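Local coordinates for bifunctional protein PutA (Bdellovibrio bacteriovorus, PDB 5UR2) that probably converts proline to glutamate in two steps, pairing an FAD-dependent proline dehydrogenase barrel with an NAD-dependent glutamate-semialdehyde dehydrogenase, at residues Gly463-Glu468 and Met937-Pro942; Asn516-Asp521 and Gly854-Pro859; Ile594-Asp599 and Trp641-Ala646; Gln612-Val617 and His626-Ser631; Ala902-Val907 and His941-Phe946. All coordinates share one frame; numbering follows the deposited sequence.

Interactions 2 to 5 lie within the aldehyde dehydrogenase part of the chain, and interaction 1 ties the loop after helix 440-444 to it. Along the chain, interaction 4 nests inside 3, 3 inside 2, and 2 inside 1, while interaction 5 opens after interaction 2 has closed. Interactions 1 and 5 share His-941 and Pro-942, their centres about 17 Å apart. Interaction 1 touches interaction 3 through Asp-599 of helix 587-611, which leads on to the hairpin of interaction 4. Interactions 3 and 5 approach the predicted active site, whereas 1, 4 and 5 reach the second subunit. Interaction 2 lies away from that site, its centre about 22 Å from that of interaction 3 and 51 Å from that of interaction 4.

Interaction 1 (Gly463-Glu468 and Met937-Pro942); sequences GKFYNE and MVDRHP
The amide of Asn-467 is bonded on both of its polar atoms to Met-937-Pro-942. ND2 gives a nearly straight bond to Val-938 O (2.9 Å, 165°), the acceptor lying in the amide plane. On the other side of the amide, Arg-940 NE donates to Asn-467 OD1 at 3.0 Å; this bond is more bent, and the donor stands well above the carbonyl plane, the amide and guanidinium planes being at right angles. Met-937 CE packs on Asn-467 CB (3.8 Å) and also lies over one face of the Arg-940 guanidinium. Beside this polar group, Phe-465 has its CG anti to the backbone N (173°), which carries ring atom CD2 to within 3.6 Å of Asp-939 CB. Val-938 O also accepts from Arg-940 N, from the opposite face of its plane, closing a gamma turn centred on Asp-939. Waters fill the next layer: one bridges Lys-464 NZ, Phe-465 O and Asp-939 OD2, and another links Asn-467 OD1 to the same carboxylate oxygen. Farther out, Asp-599 of helix 587-611 accepts from Asn-467 ND2 and Glu-468 N, and Gln-316 O accepts from Arg-940 NH1. Arg-940 O meets Ser-625 OG of the second subunit.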
# COMPACT_ATOMS: atom_id res chain seq x y z
N GLY B 463 -5.10 10.84 12.96
CA GLY B 463 -4.81 9.70 12.12
C GLY B 463 -3.35 9.31 12.03
O GLY B 463 -3.06 8.19 11.59
N LYS B 464 -2.43 10.17 12.45
CA LYS B 464 -1.02 9.84 12.35
C LYS B 464 -0.59 8.97 13.53
O LYS B 464 -1.07 9.14 14.64
CB LYS B 464 -0.18 11.12 12.30
CG LYS B 464 1.31 10.91 12.16
CD LYS B 464 2.05 12.25 12.00
CE LYS B 464 3.57 12.14 12.24
NZ LYS B 464 4.26 11.11 11.40
N PHE B 465 0.28 8.00 13.26
CA PHE B 465 0.86 7.18 14.31
C PHE B 465 1.94 7.94 15.06
O PHE B 465 2.81 8.57 14.45
CB PHE B 465 1.47 5.91 13.74
CG PHE B 465 2.23 5.10 14.76
CD1 PHE B 465 1.57 4.19 15.58
CD2 PHE B 465 3.61 5.26 14.90
CE1 PHE B 465 2.26 3.45 16.51
CE2 PHE B 465 4.32 4.52 15.84
CZ PHE B 465 3.64 3.62 16.65
N TYR B 466 1.94 7.80 16.39
CA TYR B 466 3.00 8.34 17.24
C TYR B 466 3.57 7.23 18.11
O TYR B 466 2.83 6.37 18.59
CB TYR B 466 2.50 9.50 18.14
CG TYR B 466 2.16 10.72 17.32
CD1 TYR B 466 0.88 10.90 16.77
CD2 TYR B 466 3.14 11.67 17.05
CE1 TYR B 466 0.60 12.01 15.99
CE2 TYR B 466 2.87 12.80 16.28
CZ TYR B 466 1.59 12.96 15.74
OH TYR B 466 1.35 14.08 14.97
N ASN B 467 4.88 7.25 18.29
CA ASN B 467 5.53 6.30 19.17
C ASN B 467 5.30 6.66 20.64
O ASN B 467 5.19 7.82 21.00
CB ASN B 467 7.02 6.26 18.89
CG ASN B 467 7.33 5.75 17.51
OD1 ASN B 467 7.33 6.51 16.53
ND2 ASN B 467 7.63 4.46 17.41
N GLU B 468 5.30 5.64 21.48
CA GLU B 468 5.18 5.82 22.92
C GLU B 468 6.42 6.52 23.49
O GLU B 468 7.55 6.07 23.25
CB GLU B 468 4.98 4.46 23.58
CG GLU B 468 4.98 4.51 25.10
CD GLU B 468 3.70 5.07 25.68
OE1 GLU B 468 2.67 5.15 24.97
OE2 GLU B 468 3.72 5.42 26.87
N MET B 937 12.91 2.00 15.67
CA MET B 937 11.59 2.20 16.26
C MET B 937 10.50 1.92 15.23
O MET B 937 10.67 2.17 14.03
CB MET B 937 11.43 3.61 16.80
CG MET B 937 12.48 3.99 17.85
SD MET B 937 12.23 5.69 18.41
CE MET B 937 10.74 5.54 19.42
N VAL B 938 9.37 1.40 15.72
CA VAL B 938 8.21 1.20 14.88
C VAL B 938 7.89 2.47 14.11
O VAL B 938 7.98 3.58 14.65
CB VAL B 938 7.02 0.77 15.75
CG1 VAL B 938 5.72 0.72 14.90
CG2 VAL B 938 7.33 -0.58 16.41
N ASP B 939 7.55 2.30 12.82
CA ASP B 939 7.15 3.35 11.89
C ASP B 939 8.35 4.20 11.46
O ASP B 939 8.52 4.46 10.27
CB ASP B 939 6.02 4.21 12.50
CG ASP B 939 5.52 5.29 11.55
OD1 ASP B 939 5.04 4.96 10.43
OD2 ASP B 939 5.56 6.49 11.94
N ARG B 940 9.19 4.61 12.41
CA ARG B 940 10.35 5.45 12.07
C ARG B 940 11.42 4.68 11.30
O ARG B 940 12.01 5.23 10.36
CB ARG B 940 10.96 6.04 13.34
CG ARG B 940 10.01 6.85 14.19
CD ARG B 940 10.75 7.59 15.27
NE ARG B 940 9.81 8.15 16.21
CZ ARG B 940 10.14 8.92 17.25
NH1 ARG B 940 11.41 9.22 17.51
NH2 ARG B 940 9.18 9.37 18.05
N HIS B 941 11.71 3.44 11.69
CA HIS B 941 12.78 2.65 11.06
C HIS B 941 12.34 1.20 10.89
O HIS B 941 12.80 0.30 11.61
CB HIS B 941 14.07 2.71 11.89
CG HIS B 941 14.25 3.99 12.64
ND1 HIS B 941 13.96 4.09 13.99
CD2 HIS B 941 14.71 5.20 12.26
CE1 HIS B 941 14.22 5.33 14.39
NE2 HIS B 941 14.68 6.02 13.36
N PRO B 942 11.45 0.93 9.93
CA PRO B 942 10.98 -0.45 9.74
C PRO B 942 12.18 -1.38 9.58
O PRO B 942 13.11 -1.11 8.81
CB PRO B 942 10.14 -0.35 8.46
CG PRO B 942 9.66 1.07 8.45
CD PRO B 942 10.86 1.85 8.94
O HOH W 1 3.83 8.46 11.84
O HOH W 2 6.42 9.60 17.33
O HOH W 3 6.76 7.53 14.15

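Interaction 2 (Asn516-Asp521 and Gly854-Pro859); sequences NPSQSD and GFFAPP
Pro-517 O receives the hydrogen bond that joins the two loops: Phe-855 N donates at 3.0 Å and 172°, with the N-H pointing almost straight down the carbonyl bond. Gly-854 carries no side chain, and its CA comes to 3.5 Å from the same Pro-517 O, so the two backbones meet directly. The acceptor belongs to a type I beta turn running from Asn-516 to Gln-519, closed by Gln-519 N donating to Asn-516 O. An Asx turn reinforces it, with Ser-518 N bonded to Asn-516 OD1 at 2.8 Å. On the partner loop, Phe-855 is the centre of an inverse gamma turn whose own bond is weak. The two phenylalanines diverge from this point. The Phe-855 ring spans from Pro-517 to Ser-520, its CD2 3.9 Å from Pro-517 CB and its CZ 3.8 Å from Ser-520 CB. Phe-856 instead presents its ring edge to Ser-518 O, with CE2 3.6 Å from that oxygen. Ser-518 OG accepts from Ala-812 N. The contact thus joins the turn between strands 511-516 and 523-528 to the loop linking strands 843-847 and 860-863, while helix 825-841 packs on Phe-855 through Lys-825 and Tyr-828.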
# COMPACT_ATOMS: atom_id res chain seq x y z
N ASN B 516 18.91 -15.43 37.75
CA ASN B 516 19.18 -14.02 37.52
C ASN B 516 20.54 -13.91 36.86
O ASN B 516 21.55 -14.29 37.49
CB ASN B 516 19.12 -13.26 38.85
CG ASN B 516 19.39 -11.78 38.69
OD1 ASN B 516 20.04 -11.33 37.75
ND2 ASN B 516 18.91 -11.00 39.65
N PRO B 517 20.63 -13.46 35.61
CA PRO B 517 21.94 -13.45 34.93
C PRO B 517 22.93 -12.45 35.53
O PRO B 517 24.13 -12.56 35.24
CB PRO B 517 21.59 -13.10 33.48
CG PRO B 517 20.30 -12.31 33.61
CD PRO B 517 19.55 -12.96 34.75
N SER B 518 22.46 -11.48 36.34
CA SER B 518 23.33 -10.58 37.09
C SER B 518 23.77 -11.17 38.43
O SER B 518 24.64 -10.58 39.10
CB SER B 518 22.64 -9.25 37.40
OG SER B 518 22.25 -8.57 36.23
N GLN B 519 23.15 -12.26 38.86
CA GLN B 519 23.44 -12.83 40.16
C GLN B 519 23.01 -14.28 40.12
O GLN B 519 21.90 -14.62 40.54
CB GLN B 519 22.72 -12.05 41.27
CG GLN B 519 23.15 -12.47 42.66
CD GLN B 519 22.32 -11.84 43.75
OE1 GLN B 519 21.95 -10.66 43.67
NE2 GLN B 519 22.02 -12.62 44.79
N SER B 520 23.88 -15.13 39.57
CA SER B 520 23.46 -16.41 39.02
C SER B 520 23.11 -17.44 40.09
O SER B 520 22.70 -18.54 39.72
CB SER B 520 24.54 -16.98 38.09
OG SER B 520 25.82 -16.99 38.72
N ASP B 521 23.27 -17.14 41.38
CA ASP B 521 22.78 -18.07 42.40
C ASP B 521 21.35 -17.80 42.82
O ASP B 521 20.84 -18.45 43.74
CB ASP B 521 23.70 -18.07 43.62
CG ASP B 521 23.87 -16.68 44.22
OD1 ASP B 521 23.15 -15.74 43.81
OD2 ASP B 521 24.71 -16.56 45.13
N GLY B 854 27.87 -13.06 38.26
CA GLY B 854 26.97 -13.22 37.15
C GLY B 854 27.71 -13.36 35.83
O GLY B 854 28.94 -13.51 35.80
N PHE B 855 26.96 -13.31 34.74
CA PHE B 855 27.51 -13.61 33.41
C PHE B 855 28.07 -12.34 32.75
O PHE B 855 27.68 -11.94 31.64
CB PHE B 855 26.46 -14.29 32.54
CG PHE B 855 25.84 -15.50 33.18
CD1 PHE B 855 26.64 -16.48 33.75
CD2 PHE B 855 24.47 -15.66 33.24
CE1 PHE B 855 26.09 -17.61 34.37
CE2 PHE B 855 23.90 -16.78 33.84
CZ PHE B 855 24.72 -17.76 34.41
N PHE B 856 29.01 -11.72 33.44
CA PHE B 856 29.55 -10.44 33.00
C PHE B 856 30.69 -10.71 32.04
O PHE B 856 31.82 -10.98 32.45
CB PHE B 856 29.99 -9.60 34.21
CG PHE B 856 28.85 -9.25 35.13
CD1 PHE B 856 27.99 -8.21 34.82
CD2 PHE B 856 28.61 -10.01 36.27
CE1 PHE B 856 26.92 -7.91 35.65
CE2 PHE B 856 27.55 -9.72 37.10
CZ PHE B 856 26.70 -8.65 36.79
N ALA B 857 30.39 -10.68 30.75
CA ALA B 857 31.44 -10.75 29.74
C ALA B 857 32.02 -9.34 29.51
O ALA B 857 31.27 -8.36 29.53
CB ALA B 857 30.91 -11.34 28.43
N PRO B 858 33.33 -9.21 29.30
CA PRO B 858 33.94 -7.89 29.23
C PRO B 858 33.77 -7.26 27.86
O PRO B 858 33.84 -7.95 26.83
CB PRO B 858 35.42 -8.17 29.51
CG PRO B 858 35.62 -9.56 28.94
CD PRO B 858 34.32 -10.30 29.20
N PRO B 859 33.59 -5.94 27.79
CA PRO B 859 33.64 -5.27 26.49
C PRO B 859 35.06 -5.34 25.96
O PRO B 859 36.01 -4.97 26.66
CB PRO B 859 33.21 -3.84 26.81
CG PRO B 859 33.67 -3.64 28.24
CD PRO B 859 33.49 -4.99 28.91

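Interaction 3 (Ile594-Asp599 and Trp641-Ala646); sequences IGEAID and WNFPLA
Ala-597 and Ala-646 bring their backbones together, CA to CA only 3.9 Å apart, and the larger side chains are arranged around this pair. The two methyls are offset: Ala-597 CB rests on Ala-646 CA at 3.7 Å, while Ala-646 CB is turned onto the flank of Glu-596. With chi1 at -172° the glutamate chain runs out straight, laying CB, CG, CD and OE1 in turn along the same methyl, CB being 3.7 Å from Ala-646 CB. The carboxylate then ends near the Phe-643 ring, with OE2 4.2 Å from CD2, a loose and oblique approach. On the other flank of the alanine pair, Leu-645 directs its CD2 branch into the angle between Ile-594 CD1 (3.6 Å) and Ala-597 CB (3.8 Å). No hydrogen bond spans the two segments. Asp-593 does bridge the same elements: its OD2 accepts from Leu-645 N and Ala-646 N, where helix 646-657 starts. The loop carries the Trp-Asn-Phe-Pro sequence familiar from aldehyde dehydrogenases, and Phe-643 lies about 7 Å, side chain to side chain, from predicted active-site residues Cys-780 and Glu-746. Helix 554-570 packs on Ala-597 through Met-568, helix 572-583 on Ile-594 through Leu-575, and helix 671-684 on Leu-645 through Val-673 and Leu-677.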
# COMPACT_ATOMS: atom_id res chain seq x y z
N ILE B 594 9.56 -1.94 26.60
CA ILE B 594 8.13 -1.75 26.83
C ILE B 594 7.55 -0.78 25.80
O ILE B 594 6.44 -1.00 25.27
CB ILE B 594 7.87 -1.26 28.26
CG1 ILE B 594 8.65 -2.08 29.29
CG2 ILE B 594 6.39 -1.28 28.55
CD1 ILE B 594 8.50 -3.58 29.15
N GLY B 595 8.27 0.30 25.51
CA GLY B 595 7.77 1.26 24.53
C GLY B 595 7.59 0.64 23.16
O GLY B 595 6.58 0.87 22.48
N GLU B 596 8.56 -0.17 22.74
CA GLU B 596 8.45 -0.85 21.45
C GLU B 596 7.26 -1.81 21.45
O GLU B 596 6.53 -1.89 20.45
CB GLU B 596 9.76 -1.57 21.12
CG GLU B 596 9.83 -2.17 19.70
CD GLU B 596 11.17 -2.86 19.38
OE1 GLU B 596 11.14 -3.94 18.79
OE2 GLU B 596 12.24 -2.32 19.70
N ALA B 597 7.02 -2.52 22.56
CA ALA B 597 5.89 -3.45 22.62
C ALA B 597 4.57 -2.71 22.48
O ALA B 597 3.68 -3.14 21.74
CB ALA B 597 5.89 -4.26 23.93
N ILE B 598 4.44 -1.59 23.18
CA ILE B 598 3.25 -0.76 23.04
C ILE B 598 3.12 -0.26 21.61
O ILE B 598 2.03 -0.27 21.02
CB ILE B 598 3.32 0.40 24.05
CG1 ILE B 598 3.19 -0.16 25.46
CG2 ILE B 598 2.24 1.50 23.76
CD1 ILE B 598 3.63 0.82 26.56
N ASP B 599 4.24 0.14 21.01
CA ASP B 599 4.23 0.65 19.64
C ASP B 599 3.73 -0.40 18.66
O ASP B 599 2.96 -0.08 17.75
CB ASP B 599 5.63 1.13 19.23
CG ASP B 599 6.01 2.47 19.87
OD1 ASP B 599 5.12 3.17 20.42
OD2 ASP B 599 7.22 2.83 19.79
N TRP B 641 14.87 -13.97 23.28
CA TRP B 641 14.95 -13.43 24.64
C TRP B 641 15.49 -12.01 24.71
O TRP B 641 15.36 -11.37 25.76
CB TRP B 641 15.83 -14.34 25.52
CG TRP B 641 17.12 -14.70 24.85
CD1 TRP B 641 17.39 -15.85 24.15
CD2 TRP B 641 18.31 -13.90 24.78
NE1 TRP B 641 18.68 -15.81 23.66
CE2 TRP B 641 19.26 -14.62 24.03
CE3 TRP B 641 18.65 -12.63 25.27
CZ2 TRP B 641 20.53 -14.12 23.76
CZ3 TRP B 641 19.91 -12.13 25.01
CH2 TRP B 641 20.84 -12.88 24.26
N ASN B 642 16.13 -11.50 23.64
CA ASN B 642 16.89 -10.26 23.81
C ASN B 642 16.02 -9.01 23.80
O ASN B 642 16.42 -7.98 24.35
CB ASN B 642 18.00 -10.15 22.76
CG ASN B 642 17.47 -9.94 21.37
OD1 ASN B 642 16.40 -10.42 21.01
ND2 ASN B 642 18.25 -9.24 20.55
N PHE B 643 14.86 -9.05 23.15
CA PHE B 643 13.82 -8.03 23.32
C PHE B 643 12.59 -8.78 23.81
O PHE B 643 11.66 -9.04 23.04
CB PHE B 643 13.55 -7.24 22.03
CG PHE B 643 14.65 -6.29 21.67
CD1 PHE B 643 15.77 -6.74 20.99
CD2 PHE B 643 14.57 -4.95 22.02
CE1 PHE B 643 16.80 -5.86 20.66
CE2 PHE B 643 15.60 -4.06 21.69
CZ PHE B 643 16.72 -4.53 21.01
N PRO B 644 12.56 -9.13 25.10
CA PRO B 644 11.71 -10.24 25.55
C PRO B 644 10.22 -9.93 25.55
O PRO B 644 9.43 -10.88 25.47
CB PRO B 644 12.23 -10.54 26.96
CG PRO B 644 12.85 -9.25 27.42
CD PRO B 644 13.41 -8.59 26.18
N LEU B 645 9.79 -8.67 25.63
CA LEU B 645 8.37 -8.36 25.47
C LEU B 645 8.05 -7.83 24.08
O LEU B 645 7.04 -8.24 23.49
CB LEU B 645 7.91 -7.32 26.52
CG LEU B 645 6.41 -6.97 26.62
CD1 LEU B 645 5.61 -8.17 27.18
CD2 LEU B 645 6.14 -5.72 27.43
N ALA B 646 8.90 -6.95 23.54
CA ALA B 646 8.57 -6.21 22.33
C ALA B 646 8.43 -7.13 21.12
O ALA B 646 7.41 -7.11 20.43
CB ALA B 646 9.61 -5.11 22.08

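Interaction 4 (Gln612-Val617 and His626-Ser631); sequences QKPLRV and HYIYKS
A beta hairpin made of strands 615-616 and 623-638 contains this contact, in which Leu-615 and Tyr-627 form an antiparallel hydrogen-bonded pair. Leu-615 N donates to Tyr-627 O at 3.0 Å and 170°, within the carbonyl plane, and Tyr-627 N returns a bond to Leu-615 O at 2.8 Å and 168°. Leu-615 O also receives a CA-H...O contact from His-626 CA at 3.2 Å. Arg-616 and His-626 follow as a non-hydrogen-bonded pair with side chains on the other face. The imidazole, its CG beside the backbone N (-66°), lies across the short strand: CD2 is 3.8 Å from Pro-614 CB, and NE2 is 3.7 Å from Arg-616 CD. Pro-614 CB also touches Ile-628 CG2 at 3.9 Å. Beyond the histidine, the Arg-616 guanidinium leaves the pair to make a salt bridge with Glu-983. On the Leu-615 face, Val-617 CG1 packs against Tyr-627 CB at 4.1 Å. Tyr-627 OH and Tyr-629 OH both bond to Asp-959 OD2 of the second subunit, and strand 965-973 pairs with strand 623-638. Such a hairpin, extended toward a partner chain, is consistent with the oligomerisation flap of the aldehyde dehydrogenase superfamily.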
# COMPACT_ATOMS: atom_id res chain seq x y z
N GLN B 612 -8.88 -3.14 6.75
CA GLN B 612 -10.24 -3.69 6.75
C GLN B 612 -11.08 -3.11 5.63
O GLN B 612 -12.11 -3.69 5.28
CB GLN B 612 -10.95 -3.42 8.09
CG GLN B 612 -11.41 -1.93 8.22
CD GLN B 612 -12.05 -1.64 9.57
OE1 GLN B 612 -12.95 -2.36 10.02
NE2 GLN B 612 -11.56 -0.60 10.24
N LYS B 613 -10.69 -1.98 5.08
CA LYS B 613 -11.52 -1.32 4.09
C LYS B 613 -11.29 -1.96 2.73
O LYS B 613 -10.15 -2.02 2.26
CB LYS B 613 -11.19 0.16 4.02
CG LYS B 613 -12.08 0.91 3.04
CD LYS B 613 -11.72 2.39 2.91
CE LYS B 613 -12.66 3.09 1.94
NZ LYS B 613 -12.09 4.39 1.49
N PRO B 614 -12.34 -2.46 2.08
CA PRO B 614 -12.15 -3.09 0.76
C PRO B 614 -11.69 -2.07 -0.27
O PRO B 614 -12.19 -0.95 -0.32
CB PRO B 614 -13.55 -3.62 0.41
CG PRO B 614 -14.29 -3.66 1.71
CD PRO B 614 -13.74 -2.51 2.53
N LEU B 615 -10.71 -2.46 -1.08
CA LEU B 615 -10.16 -1.57 -2.09
C LEU B 615 -10.85 -1.84 -3.43
O LEU B 615 -10.74 -2.95 -3.96
CB LEU B 615 -8.65 -1.74 -2.21
CG LEU B 615 -8.02 -0.94 -3.36
CD1 LEU B 615 -8.07 0.58 -3.12
CD2 LEU B 615 -6.61 -1.42 -3.65
N ARG B 616 -11.56 -0.84 -3.95
CA ARG B 616 -12.17 -0.94 -5.27
C ARG B 616 -11.09 -1.03 -6.34
O ARG B 616 -10.15 -0.23 -6.35
CB ARG B 616 -13.09 0.26 -5.52
CG ARG B 616 -13.87 0.23 -6.85
CD ARG B 616 -15.14 -0.62 -6.79
NE ARG B 616 -16.00 -0.39 -7.95
CZ ARG B 616 -15.92 -1.08 -9.09
NH1 ARG B 616 -15.03 -2.07 -9.22
NH2 ARG B 616 -16.72 -0.78 -10.11
N VAL B 617 -11.20 -2.02 -7.23
CA VAL B 617 -10.24 -2.17 -8.32
C VAL B 617 -11.01 -2.23 -9.63
O VAL B 617 -12.17 -2.64 -9.68
CB VAL B 617 -9.33 -3.42 -8.16
CG1 VAL B 617 -8.35 -3.22 -7.02
CG2 VAL B 617 -10.14 -4.71 -7.94
N HIS B 626 -13.50 -5.85 -5.62
CA HIS B 626 -12.76 -5.35 -4.46
C HIS B 626 -11.61 -6.29 -4.10
O HIS B 626 -11.75 -7.51 -4.17
CB HIS B 626 -13.66 -5.16 -3.27
CG HIS B 626 -14.68 -4.09 -3.46
ND1 HIS B 626 -15.91 -4.33 -4.03
CD2 HIS B 626 -14.65 -2.77 -3.17
CE1 HIS B 626 -16.60 -3.21 -4.07
NE2 HIS B 626 -15.86 -2.24 -3.56
N TYR B 627 -10.48 -5.68 -3.73
CA TYR B 627 -9.30 -6.36 -3.23
C TYR B 627 -9.32 -6.28 -1.71
O TYR B 627 -9.50 -5.18 -1.15
CB TYR B 627 -8.05 -5.70 -3.82
CG TYR B 627 -6.72 -6.41 -3.65
CD1 TYR B 627 -6.34 -7.44 -4.53
CD2 TYR B 627 -5.81 -6.01 -2.69
CE1 TYR B 627 -5.11 -8.06 -4.41
CE2 TYR B 627 -4.57 -6.63 -2.56
CZ TYR B 627 -4.23 -7.65 -3.43
OH TYR B 627 -3.01 -8.27 -3.31
N ILE B 628 -9.23 -7.43 -1.05
CA ILE B 628 -9.39 -7.53 0.40
C ILE B 628 -8.29 -8.44 0.95
O ILE B 628 -7.55 -9.08 0.20
CB ILE B 628 -10.78 -8.09 0.80
CG1 ILE B 628 -10.94 -9.53 0.26
CG2 ILE B 628 -11.91 -7.20 0.29
CD1 ILE B 628 -12.22 -10.26 0.69
N TYR B 629 -8.20 -8.50 2.29
CA TYR B 629 -7.29 -9.41 2.97
C TYR B 629 -8.08 -10.35 3.87
O TYR B 629 -9.09 -9.96 4.46
CB TYR B 629 -6.24 -8.65 3.79
CG TYR B 629 -5.31 -7.90 2.88
CD1 TYR B 629 -4.23 -8.54 2.28
CD2 TYR B 629 -5.55 -6.58 2.55
CE1 TYR B 629 -3.39 -7.85 1.40
CE2 TYR B 629 -4.73 -5.89 1.68
CZ TYR B 629 -3.66 -6.53 1.12
OH TYR B 629 -2.86 -5.82 0.26
N LYS B 630 -7.60 -11.60 3.94
CA LYS B 630 -8.11 -12.68 4.77
C LYS B 630 -7.04 -13.14 5.75
O LYS B 630 -5.84 -13.05 5.47
CB LYS B 630 -8.54 -13.89 3.93
CG LYS B 630 -9.74 -13.69 2.97
CD LYS B 630 -9.84 -14.93 2.05
CE LYS B 630 -11.09 -14.96 1.14
NZ LYS B 630 -12.36 -15.00 1.91
N SER B 631 -7.46 -13.67 6.90
CA SER B 631 -6.53 -14.32 7.80
C SER B 631 -6.10 -15.67 7.21
O SER B 631 -6.71 -16.18 6.27
CB SER B 631 -7.16 -14.51 9.17
OG SER B 631 -8.36 -15.25 9.06

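Interaction 5 (Ala902-Val907 and His941-Phe946); sequences ALTGGV and HPFGGF
Backbone and aromatic contacts join the start of strand 901-908 to the loop before strand 946-947, in the sheet that also contains strands 751-755 and 926-929. One hydrogen bond crosses between the segments, Phe-946 N to Ala-902 O at 3.1 Å and 154°, with the donor well above the carbonyl plane. Gly-945 adds a CA-H...O contact to the same oxygen, its CA 3.3 Å from Ala-902 O; lacking a side chain, it allows the two chains to close up here. Ala-902 CB then sits over one face of the Phe-946 ring, 4.0 Å from the centroid and 24° off the normal, which defines a CH-pi contact. A chi1 of 41°, with CG held between backbone N and carbonyl carbon, turns that ring face to Ala-902 CB.

A second group of contacts surrounds Phe-943. Leu-903 crosses it at about a right angle, CD1 lying 3.7 Å from Phe-943 CZ and also touching the Gly-944-Gly-945 peptide. Thr-904 CG2 meets the neighbouring ring atom, Phe-943 CE1, at 3.6 Å. The threonine hydroxyl turns elsewhere, OG1 bonding to Ser-781 O, while the backbone N of Thr-904 donates to Asn-751 OD1. Lys-954 NZ fixes the glycine-rich loop by donating to Pro-942 O and Gly-944 O. The nearest side-chain atoms of Phe-943 and Glu-746 are about 3 Å apart, and those of Leu-903 and Cys-780 about 4 Å. Glu-746 and Cys-780 are the predicted catalytic residues, so this Leu-Phe pair borders what is probably the aldehyde dehydrogenase active site.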
# COMPACT_ATOMS: atom_id res chain seq x y z
N ALA B 902 23.04 -9.00 5.96
CA ALA B 902 22.65 -7.73 5.37
C ALA B 902 21.53 -7.12 6.20
O ALA B 902 20.44 -6.80 5.70
CB ALA B 902 22.25 -7.94 3.91
N LEU B 903 21.78 -6.94 7.50
CA LEU B 903 20.77 -6.42 8.41
C LEU B 903 20.96 -4.91 8.62
O LEU B 903 20.29 -4.13 7.94
CB LEU B 903 20.79 -7.21 9.72
CG LEU B 903 19.67 -6.91 10.74
CD1 LEU B 903 18.34 -6.71 10.06
CD2 LEU B 903 19.59 -8.00 11.79
N THR B 904 21.86 -4.47 9.51
CA THR B 904 22.06 -3.04 9.68
C THR B 904 23.46 -2.63 9.22
O THR B 904 24.36 -3.45 9.10
CB THR B 904 21.83 -2.57 11.13
OG1 THR B 904 22.84 -3.09 12.02
CG2 THR B 904 20.46 -2.99 11.62
N GLY B 905 23.61 -1.33 8.95
CA GLY B 905 24.89 -0.77 8.56
C GLY B 905 24.82 0.74 8.63
O GLY B 905 23.74 1.33 8.60
N GLY B 906 25.99 1.36 8.76
CA GLY B 906 26.02 2.80 8.90
C GLY B 906 27.34 3.43 8.52
O GLY B 906 28.38 2.77 8.45
N VAL B 907 27.29 4.75 8.31
CA VAL B 907 28.47 5.55 8.00
C VAL B 907 28.40 6.86 8.77
O VAL B 907 27.34 7.49 8.88
CB VAL B 907 28.60 5.81 6.48
CG1 VAL B 907 27.37 6.55 5.96
CG2 VAL B 907 29.87 6.56 6.18
N HIS B 941 11.71 3.44 11.69
CA HIS B 941 12.78 2.65 11.06
C HIS B 941 12.34 1.20 10.89
O HIS B 941 12.80 0.30 11.61
CB HIS B 941 14.07 2.71 11.89
CG HIS B 941 14.25 3.99 12.64
ND1 HIS B 941 13.96 4.09 13.99
CD2 HIS B 941 14.71 5.20 12.26
CE1 HIS B 941 14.22 5.33 14.39
NE2 HIS B 941 14.68 6.02 13.36
N PRO B 942 11.45 0.93 9.93
CA PRO B 942 10.98 -0.45 9.74
C PRO B 942 12.18 -1.38 9.58
O PRO B 942 13.11 -1.11 8.81
CB PRO B 942 10.14 -0.35 8.46
CG PRO B 942 9.66 1.07 8.45
CD PRO B 942 10.86 1.85 8.94
N PHE B 943 12.17 -2.47 10.34
CA PHE B 943 13.39 -3.19 10.66
C PHE B 943 13.43 -4.58 10.04
O PHE B 943 12.49 -5.37 10.20
CB PHE B 943 13.55 -3.29 12.18
CG PHE B 943 14.83 -3.95 12.60
CD1 PHE B 943 16.03 -3.25 12.57
CD2 PHE B 943 14.85 -5.29 12.95
CE1 PHE B 943 17.22 -3.85 12.92
CE2 PHE B 943 16.04 -5.91 13.30
CZ PHE B 943 17.23 -5.19 13.29
N GLY B 944 14.52 -4.91 9.38
CA GLY B 944 14.67 -6.21 8.76
C GLY B 944 15.62 -6.12 7.58
O GLY B 944 15.89 -5.05 7.04
N GLY B 945 16.14 -7.28 7.19
CA GLY B 945 17.17 -7.29 6.16
C GLY B 945 17.19 -8.52 5.28
O GLY B 945 16.26 -9.34 5.31
N PHE B 946 18.24 -8.67 4.50
CA PHE B 946 18.25 -9.73 3.50
C PHE B 946 19.55 -10.53 3.60
O PHE B 946 20.15 -10.59 4.67
CB PHE B 946 18.01 -9.15 2.09
CG PHE B 946 18.73 -7.84 1.79
CD1 PHE B 946 18.19 -6.62 2.19
CD2 PHE B 946 19.92 -7.83 1.06
CE1 PHE B 946 18.83 -5.41 1.91
CE2 PHE B 946 20.58 -6.62 0.77
CZ PHE B 946 20.02 -5.40 1.20